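Heme peroxidase (Bacteroides thetaiotaomicron, PDB 2GVK) probably uses heme and hydrogen peroxide to oxidise dyes and related substrates, as expected of a dye-decolorizing peroxidase. Local coordinates at residues A[54-59]-A[121-126]; A[27-32]-A[260-265]. One frame throughout, in Å; residues are numbered along the deposited sequence.

Interaction 1 (A[54-59]-A[121-126]); sequences RSMRNR and CFEFAS
Glu-123 and Arg-59 reach each other through two bent chains: CG of Glu-123 stands opposite the backbone N (chi1 172°) and the chain then folds at chi2, while Arg-59 keeps CG beside its own N and kinks at chi3. The two side chains meet at about a right angle. In the Arg-59 conformer described, one of two, NH1 lies 3.3 Å from OE2 of Glu-123 in a straight, rather long salt bridge. The oxygen sits at the guanidinium edge, in its plane; the donor comes to its anti side, somewhat out of the carboxylate plane, the two flat groups being turned 61° against each other. In this conformer a water accepts from Arg-59 NH2 and donates to the same OE2. Both charges have stronger partners in other chains, Asp-149 of the second subunit for Arg-59 and Tyr-147 of the third for Glu-123.

Alongside the bridge, selenomethionine Met-56 lays SE 4.1 Å from CG of Glu-123, and its CG meets the edge of the Phe-124 ring, 3.9 Å from CD2. The helix axes stay 11.4 Å apart at 152°. This is nearly antiparallel packing of helices 38-59 and 118-131 in the N-terminal half of the ferredoxin-like Dyp fold, at a subunit junction.

Interaction 2 (A[27-32]-A[260-265]); sequences FIVYNL and GTYFIG
Phe-27 and Tyr-262 lie ring on ring in an offset stack, centroids 3.9 Å apart and planes tilted by only 9°. The two side chains run in opposite senses, each reaching from its own strand over the other's ring, so CD1 of Tyr-262 sits over the centre of the Phe-27 ring while CG of Phe-27 falls toward the rim of the tyrosine. CB of Phe-27 extends the overlap with a CH-pi contact over the face of the tyrosine, 3.9 Å from the Tyr-262 centroid.

Around this pair, CG2 of Ile-264 comes to 3.9 Å from CE1 of Phe-27, and Val-29 puts CG2 4.0 Å from the Tyr-262 OH. That hydroxyl is 2.7 Å from a water, which also makes a weak bond to the backbone O of Phe-27. Replacing Tyr-262 with an alanine would probably strip one face of the Phe-27 ring of its stacking partner and leave the water without its hydroxyl mate.

Different first torsions bring the rings together: CG of Tyr-262 is set opposite its backbone N (chi1 -158°), that of Phe-27 beside its own. His-112 also meets the Phe-27 ring, nearly parallel to it, and Tyr-262 packs on Thr-142, Val-190 and Lys-192. The strands cross at 73° with axes 10.6 Å apart, and the two segments share no hydrogen bond. Strand 24-32 runs between strands 136-145 and 109-115, and strand 258-267 between 186-195 and 245-253, so the stack joins distant strands of the curved barrel sheet across its interior.

How the interactions relate
The centres of the two contacts are 19 Å apart, yet they touch: CB of Ala-125 packs 4.2 Å from CD1 of Ile-28, so helix 118-131 lies against strand 24-32. Ile-28 points away from segment 260-265, which puts interaction 1 on the helical side of the sheet and interaction 2 on its inner side. Strand 24-32 leads along the chain into helix 38-59, tying the two together again. The centre of interaction 2, which joins the N- and C-terminal family regions, lies about 7 Å from that of the chain; that of interaction 1, within the first region, about 20 Å. Segment 27-32 reaches the third subunit through Ile-28 and Tyr-30, and Glu-123 also bonds to it. No heme is modelled, so neither can be placed against it.

Interaction 1 (A[54-59]-A[121-126])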
ATOM      1  N   ARG A  54     -19.069 -12.664  -5.998  1.00 11.07           N
ATOM      2  CA  ARG A  54     -18.330 -12.410  -7.252  1.00 11.33           C
ATOM      3  C   ARG A  54     -18.303 -10.934  -7.570  1.00 11.67           C
ATOM      4  O   ARG A  54     -17.308 -10.418  -8.018  1.00 11.86           O
ATOM      5  CB  ARG A  54     -18.956 -13.166  -8.430  1.00 11.37           C
ATOM      6  CG  ARG A  54     -18.500 -14.573  -8.589  1.00 12.96           C
ATOM      7  CD  ARG A  54     -18.879 -15.125  -9.976  1.00 14.65           C
ATOM      8  NE  ARG A  54     -20.320 -15.369 -10.095  1.00 16.85           N
ATOM      9  CZ  ARG A  54     -20.954 -16.425  -9.569  1.00 19.45           C
ATOM     10  NH1 ARG A  54     -20.280 -17.352  -8.903  1.00 21.42           N
ATOM     11  NH2 ARG A  54     -22.264 -16.561  -9.722  1.00 20.26           N
ATOM     12  N   SER A  55     -19.445 -10.277  -7.404  1.00 11.96           N
ATOM     13  CA  SER A  55     -19.553  -8.857  -7.681  1.00 12.54           C
ATOM     14  C   SER A  55     -18.567  -8.049  -6.825  1.00 12.48           C
ATOM     15  O   SER A  55     -17.759  -7.253  -7.353  1.00 12.36           O
ATOM     16  CB  SER A  55     -20.988  -8.385  -7.448  1.00 12.83           C
ATOM     17  OG  SER A  55     -21.104  -6.987  -7.651  1.00 14.56           O
HETATM   18  N   MSE A  56     -18.555  -8.316  -5.526  1.00 12.92           N
HETATM   19  CA  MSE A  56     -17.667  -7.603  -4.618  1.00 13.50           C
HETATM   20  C   MSE A  56     -16.210  -7.821  -4.978  1.00 12.90           C
HETATM   21  O   MSE A  56     -15.422  -6.892  -4.947  1.00 13.26           O
HETATM   22  CB  MSE A  56     -17.881  -8.039  -3.188  1.00 14.46           C
HETATM   23  CG  MSE A  56     -19.237  -7.784  -2.657  1.00 18.45           C
HETATM   24 SE   MSE A  56     -19.760  -5.900  -2.685  0.70 34.17          SE
HETATM   25  CE  MSE A  56     -18.329  -5.187  -1.791  1.00 28.99           C
ATOM     26  N   ARG A  57     -15.845  -9.069  -5.267  1.00 12.28           N
ATOM     27  CA  ARG A  57     -14.442  -9.407  -5.554  1.00 12.07           C
ATOM     28  C   ARG A  57     -13.999  -8.908  -6.925  1.00 11.82           C
ATOM     29  O   ARG A  57     -12.839  -8.569  -7.114  1.00 12.00           O
ATOM     30  CB  ARG A  57     -14.226 -10.892  -5.421  1.00 12.21           C
ATOM     31  CG  ARG A  57     -14.273 -11.352  -3.993  1.00 13.57           C
ATOM     32  CD  ARG A  57     -13.943 -12.768  -3.861  1.00 15.40           C
ATOM     33  NE  ARG A  57     -14.102 -13.186  -2.507  1.00 14.91           N
ATOM     34  CZ  ARG A  57     -14.120 -14.456  -2.095  1.00 17.36           C
ATOM     35  NH1 ARG A  57     -13.941 -15.445  -2.960  1.00 18.99           N
ATOM     36  NH2 ARG A  57     -14.304 -14.729  -0.796  1.00 18.90           N
ATOM     37  N   ASN A  58     -14.931  -8.827  -7.863  1.00 11.10           N
ATOM     38  CA  ASN A  58     -14.652  -8.268  -9.172  1.00 10.97           C
ATOM     39  C   ASN A  58     -14.421  -6.753  -9.065  1.00 10.97           C
ATOM     40  O   ASN A  58     -13.500  -6.222  -9.629  1.00 11.39           O
ATOM     41  CB  ASN A  58     -15.821  -8.567 -10.119  1.00 11.00           C
ATOM     42  CG  ASN A  58     -15.635  -7.975 -11.470  1.00 12.35           C
ATOM     43  OD1 ASN A  58     -14.578  -8.090 -12.053  1.00 13.45           O
ATOM     44  ND2 ASN A  58     -16.703  -7.344 -12.011  1.00 14.05           N
ATOM     45  N   ARG A  59     -15.249  -6.088  -8.259  1.00 10.73           N
ATOM     46  CA  ARG A  59     -15.173  -4.643  -8.103  0.50 10.71           C
ATOM     47  C   ARG A  59     -13.978  -4.215  -7.250  1.00 10.99           C
ATOM     48  O   ARG A  59     -13.363  -3.198  -7.514  1.00 10.94           O
ATOM     49  CB  ARG A  59     -16.462  -4.118  -7.477  0.50 10.58           C
ATOM     50  CG  ARG A  59     -17.699  -4.290  -8.340  0.50 10.74           C
ATOM     51  CD  ARG A  59     -18.969  -3.971  -7.552  0.50 10.58           C
ATOM     52  NE  ARG A  59     -19.013  -2.562  -7.143  0.50 12.12           N
ATOM     53  CZ  ARG A  59     -19.876  -2.047  -6.254  0.50 13.97           C
ATOM     54  NH1 ARG A  59     -20.751  -2.820  -5.640  0.50 16.83           N
ATOM     55  NH2 ARG A  59     -19.835  -0.753  -5.967  0.50 15.61           N
ATOM     56  N   CYS A 121     -18.521  -4.181   3.581  1.00 11.41           N
ATOM     57  CA  CYS A 121     -19.390  -5.037   4.389  1.00 11.18           C
ATOM     58  C   CYS A 121     -20.766  -4.443   4.421  1.00 11.00           C
ATOM     59  O   CYS A 121     -21.764  -5.154   4.261  1.00 10.91           O
ATOM     60  CB  CYS A 121     -18.854  -5.192   5.804  1.00 11.29           C
ATOM     61  SG  CYS A 121     -17.175  -5.969   5.888  1.00 14.03           S
ATOM     62  N   PHE A 122     -20.840  -3.132   4.621  1.00 10.68           N
ATOM     63  CA  PHE A 122     -22.128  -2.439   4.613  1.00 10.70           C
ATOM     64  C   PHE A 122     -22.844  -2.641   3.296  1.00 11.04           C
ATOM     65  O   PHE A 122     -24.020  -2.918   3.272  1.00 11.42           O
ATOM     66  CB  PHE A 122     -21.961  -0.923   4.877  1.00 10.73           C
ATOM     67  CG  PHE A 122     -23.141  -0.116   4.456  1.00 10.29           C
ATOM     68  CD1 PHE A 122     -24.280  -0.085   5.232  1.00 10.83           C
ATOM     69  CD2 PHE A 122     -23.156   0.544   3.225  1.00 11.06           C
ATOM     70  CE1 PHE A 122     -25.391   0.600   4.812  1.00  9.63           C
ATOM     71  CE2 PHE A 122     -24.267   1.262   2.815  1.00 12.42           C
ATOM     72  CZ  PHE A 122     -25.395   1.263   3.598  1.00 10.60           C
ATOM     73  N   GLU A 123     -22.129  -2.508   2.200  1.00 10.97           N
ATOM     74  CA  GLU A 123     -22.738  -2.635   0.882  1.00 11.69           C
ATOM     75  C   GLU A 123     -23.451  -3.995   0.746  1.00 11.39           C
ATOM     76  O   GLU A 123     -24.637  -4.071   0.383  1.00 11.27           O
ATOM     77  CB  GLU A 123     -21.657  -2.475  -0.207  1.00 12.32           C
ATOM     78  CG  GLU A 123     -22.124  -2.767  -1.626  1.00 17.55           C
ATOM     79  CD  GLU A 123     -22.847  -1.628  -2.235  1.00 24.61           C
ATOM     80  OE1 GLU A 123     -23.366  -0.772  -1.474  1.00 28.01           O
ATOM     81  OE2 GLU A 123     -22.845  -1.533  -3.490  1.00 27.83           O
ATOM     82  N   PHE A 124     -22.730  -5.050   1.047  1.00 11.36           N
ATOM     83  CA  PHE A 124     -23.257  -6.399   0.960  1.00 11.16           C
ATOM     84  C   PHE A 124     -24.456  -6.570   1.903  1.00 11.08           C
ATOM     85  O   PHE A 124     -25.500  -7.072   1.512  1.00 10.61           O
ATOM     86  CB  PHE A 124     -22.149  -7.398   1.321  1.00 11.37           C
ATOM     87  CG  PHE A 124     -22.438  -8.832   0.890  1.00 11.39           C
ATOM     88  CD1 PHE A 124     -23.183  -9.664   1.691  1.00 12.40           C
ATOM     89  CD2 PHE A 124     -21.931  -9.338  -0.327  1.00 10.57           C
ATOM     90  CE1 PHE A 124     -23.410 -10.981   1.325  1.00 12.70           C
ATOM     91  CE2 PHE A 124     -22.149 -10.629  -0.686  1.00 11.55           C
ATOM     92  CZ  PHE A 124     -22.879 -11.467   0.143  1.00 11.88           C
ATOM     93  N   ALA A 125     -24.301  -6.114   3.139  1.00 10.83           N
ATOM     94  CA  ALA A 125     -25.350  -6.238   4.110  1.00 10.50           C
ATOM     95  C   ALA A 125     -26.624  -5.476   3.705  1.00 10.56           C
ATOM     96  O   ALA A 125     -27.720  -5.933   3.976  1.00 10.67           O
ATOM     97  CB  ALA A 125     -24.855  -5.777   5.489  1.00 10.85           C
ATOM     98  N   SER A 126     -26.469  -4.325   3.052  1.00 10.35           N
ATOM     99  CA  SER A 126     -27.616  -3.540   2.633  0.50 10.27           C
ATOM    100  C   SER A 126     -28.408  -4.285   1.550  1.00 10.50           C
ATOM    101  O   SER A 126     -29.633  -4.226   1.521  1.00 10.61           O
ATOM    102  CB  SER A 126     -27.184  -2.139   2.143  0.50 10.34           C
ATOM    103  OG  SER A 126     -26.575  -2.190   0.867  0.50  8.62           O
TER
HETATM  104  O   HOH W   1     -21.943   1.091  -4.784  1.00 40.93           O

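Interaction 2 (A[27-32]-A[260-265])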
ATOM      1  N   PHE A  27     -21.360  -9.209  11.957  1.00 11.22           N
ATOM      2  CA  PHE A  27     -22.078 -10.468  12.290  1.00 11.12           C
ATOM      3  C   PHE A  27     -23.565 -10.151  12.403  1.00 10.77           C
ATOM      4  O   PHE A  27     -23.971  -9.361  13.263  1.00 10.96           O
ATOM      5  CB  PHE A  27     -21.615 -11.065  13.626  1.00 11.37           C
ATOM      6  CG  PHE A  27     -20.143 -11.346  13.704  1.00 12.13           C
ATOM      7  CD1 PHE A  27     -19.634 -12.546  13.271  1.00 13.19           C
ATOM      8  CD2 PHE A  27     -19.286 -10.448  14.341  1.00 14.24           C
ATOM      9  CE1 PHE A  27     -18.282 -12.834  13.437  1.00 14.67           C
ATOM     10  CE2 PHE A  27     -17.959 -10.728  14.478  1.00 13.66           C
ATOM     11  CZ  PHE A  27     -17.468 -11.945  14.054  1.00 13.51           C
ATOM     12  N   ILE A  28     -24.376 -10.766  11.550  1.00 10.43           N
ATOM     13  CA  ILE A  28     -25.827 -10.596  11.612  1.00 10.71           C
ATOM     14  C   ILE A  28     -26.525 -11.938  11.835  1.00 10.63           C
ATOM     15  O   ILE A  28     -26.289 -12.891  11.113  1.00 10.81           O
ATOM     16  CB  ILE A  28     -26.370  -9.962  10.316  1.00 10.60           C
ATOM     17  CG1 ILE A  28     -25.923  -8.508  10.214  1.00 13.36           C
ATOM     18  CG2 ILE A  28     -27.843 -10.034  10.289  1.00 11.64           C
ATOM     19  CD1 ILE A  28     -26.165  -7.895   8.861  1.00 14.94           C
ATOM     20  N   VAL A  29     -27.380 -11.994  12.858  1.00 10.65           N
ATOM     21  CA  VAL A  29     -28.234 -13.127  13.078  1.00 10.81           C
ATOM     22  C   VAL A  29     -29.676 -12.674  12.915  1.00 10.66           C
ATOM     23  O   VAL A  29     -30.106 -11.691  13.527  1.00 10.80           O
ATOM     24  CB  VAL A  29     -28.025 -13.749  14.472  1.00 10.78           C
ATOM     25  CG1 VAL A  29     -29.018 -14.869  14.727  1.00 12.32           C
ATOM     26  CG2 VAL A  29     -26.610 -14.263  14.592  1.00 11.59           C
ATOM     27  N   TYR A  30     -30.385 -13.361  12.030  1.00 10.56           N
ATOM     28  CA  TYR A  30     -31.780 -13.092  11.746  1.00 10.59           C
ATOM     29  C   TYR A  30     -32.648 -14.242  12.230  1.00 10.91           C
ATOM     30  O   TYR A  30     -32.244 -15.405  12.157  1.00 10.90           O
ATOM     31  CB  TYR A  30     -31.994 -12.995  10.244  1.00 10.74           C
ATOM     32  CG  TYR A  30     -31.512 -11.734   9.562  1.00  9.76           C
ATOM     33  CD1 TYR A  30     -32.051 -10.515   9.881  1.00 11.40           C
ATOM     34  CD2 TYR A  30     -30.718 -11.811   8.417  1.00 10.72           C
ATOM     35  CE1 TYR A  30     -31.729  -9.362   9.149  1.00 11.39           C
ATOM     36  CE2 TYR A  30     -30.390 -10.671   7.693  1.00 11.23           C
ATOM     37  CZ  TYR A  30     -30.898  -9.454   8.071  1.00 12.51           C
ATOM     38  OH  TYR A  30     -30.633  -8.330   7.325  1.00 13.83           O
ATOM     39  N   ASN A  31     -33.881 -13.930  12.617  1.00 11.33           N
ATOM     40  CA  ASN A  31     -34.928 -14.932  12.716  1.00 11.51           C
ATOM     41  C   ASN A  31     -35.854 -14.795  11.516  1.00 11.69           C
ATOM     42  O   ASN A  31     -36.063 -13.705  11.013  1.00 11.53           O
ATOM     43  CB  ASN A  31     -35.745 -14.754  13.984  1.00 11.58           C
ATOM     44  CG  ASN A  31     -35.185 -15.524  15.166  1.00 13.77           C
ATOM     45  OD1 ASN A  31     -34.266 -16.332  15.027  1.00 13.60           O
ATOM     46  ND2 ASN A  31     -35.740 -15.259  16.357  1.00 16.16           N
ATOM     47  N   LEU A  32     -36.398 -15.914  11.063  1.00 11.86           N
ATOM     48  CA  LEU A  32     -37.390 -15.906  10.008  1.00 12.10           C
ATOM     49  C   LEU A  32     -38.720 -15.415  10.531  1.00 12.63           C
ATOM     50  O   LEU A  32     -39.081 -15.698  11.658  1.00 12.88           O
ATOM     51  CB  LEU A  32     -37.578 -17.319   9.443  1.00 12.24           C
ATOM     52  CG  LEU A  32     -36.342 -17.984   8.848  1.00 13.10           C
ATOM     53  CD1 LEU A  32     -36.684 -19.392   8.442  1.00 14.91           C
ATOM     54  CD2 LEU A  32     -35.815 -17.189   7.675  1.00 14.96           C
ATOM     55  N   GLY A 260     -16.462  -6.322  24.446  1.00 11.67           N
ATOM     56  CA  GLY A 260     -16.816  -7.710  24.164  1.00 11.94           C
ATOM     57  C   GLY A 260     -15.965  -8.423  23.131  1.00 11.75           C
ATOM     58  O   GLY A 260     -15.139  -7.825  22.446  1.00 11.37           O
ATOM     59  N   THR A 261     -16.139  -9.743  23.096  1.00 11.78           N
ATOM     60  CA  THR A 261     -15.534 -10.606  22.109  1.00 12.11           C
ATOM     61  C   THR A 261     -16.657 -11.368  21.421  1.00 12.06           C
ATOM     62  O   THR A 261     -17.522 -11.959  22.086  1.00 12.35           O
ATOM     63  CB  THR A 261     -14.584 -11.627  22.771  1.00 12.12           C
ATOM     64  OG1 THR A 261     -13.426 -10.964  23.257  1.00 13.33           O
ATOM     65  CG2 THR A 261     -14.170 -12.692  21.787  1.00 13.34           C
ATOM     66  N   TYR A 262     -16.676 -11.329  20.097  1.00 11.76           N
ATOM     67  CA  TYR A 262     -17.603 -12.128  19.339  1.00 11.60           C
ATOM     68  C   TYR A 262     -16.871 -13.377  18.876  1.00 11.42           C
ATOM     69  O   TYR A 262     -16.002 -13.317  18.007  1.00 11.50           O
ATOM     70  CB  TYR A 262     -18.163 -11.330  18.134  1.00 11.66           C
ATOM     71  CG  TYR A 262     -19.486 -11.864  17.600  1.00 12.39           C
ATOM     72  CD1 TYR A 262     -19.529 -13.048  16.869  1.00 13.69           C
ATOM     73  CD2 TYR A 262     -20.694 -11.207  17.855  1.00 14.30           C
ATOM     74  CE1 TYR A 262     -20.708 -13.563  16.420  1.00 12.55           C
ATOM     75  CE2 TYR A 262     -21.896 -11.722  17.390  1.00 13.07           C
ATOM     76  CZ  TYR A 262     -21.886 -12.922  16.686  1.00 13.75           C
ATOM     77  OH  TYR A 262     -23.066 -13.459  16.194  1.00 16.33           O
ATOM     78  N   PHE A 263     -17.151 -14.487  19.551  1.00 11.45           N
ATOM     79  CA  PHE A 263     -16.574 -15.761  19.198  1.00 11.61           C
ATOM     80  C   PHE A 263     -17.287 -16.355  18.022  1.00 11.17           C
ATOM     81  O   PHE A 263     -18.533 -16.413  17.993  1.00 11.08           O
ATOM     82  CB  PHE A 263     -16.668 -16.738  20.376  1.00 11.76           C
ATOM     83  CG  PHE A 263     -16.290 -18.138  20.015  1.00 12.92           C
ATOM     84  CD1 PHE A 263     -14.976 -18.505  19.947  1.00 16.60           C
ATOM     85  CD2 PHE A 263     -17.245 -19.056  19.651  1.00 15.97           C
ATOM     86  CE1 PHE A 263     -14.604 -19.826  19.544  1.00 17.17           C
ATOM     87  CE2 PHE A 263     -16.870 -20.369  19.253  1.00 14.64           C
ATOM     88  CZ  PHE A 263     -15.555 -20.729  19.227  1.00 15.68           C
ATOM     89  N   ILE A 264     -16.517 -16.817  17.040  1.00 10.96           N
ATOM     90  CA  ILE A 264     -17.068 -17.579  15.949  1.00 10.84           C
ATOM     91  C   ILE A 264     -16.077 -18.704  15.605  1.00 10.98           C
ATOM     92  O   ILE A 264     -14.887 -18.467  15.434  1.00 11.45           O
ATOM     93  CB  ILE A 264     -17.381 -16.677  14.720  1.00 11.02           C
ATOM     94  CG1 ILE A 264     -17.997 -17.487  13.603  1.00 11.04           C
ATOM     95  CG2 ILE A 264     -16.117 -15.942  14.243  1.00 13.36           C
ATOM     96  CD1 ILE A 264     -18.708 -16.667  12.595  1.00 10.35           C
ATOM     97  N   GLY A 265     -16.580 -19.932  15.582  1.00 11.03           N
ATOM     98  CA  GLY A 265     -15.758 -21.109  15.367  1.00 10.86           C
ATOM     99  C   GLY A 265     -16.356 -22.008  14.315  1.00 10.73           C
ATOM    100  O   GLY A 265     -17.518 -22.437  14.440  1.00 10.68           O
TER
HETATM  101  O   HOH W   2     -24.702 -11.392  15.462  1.00 18.33           O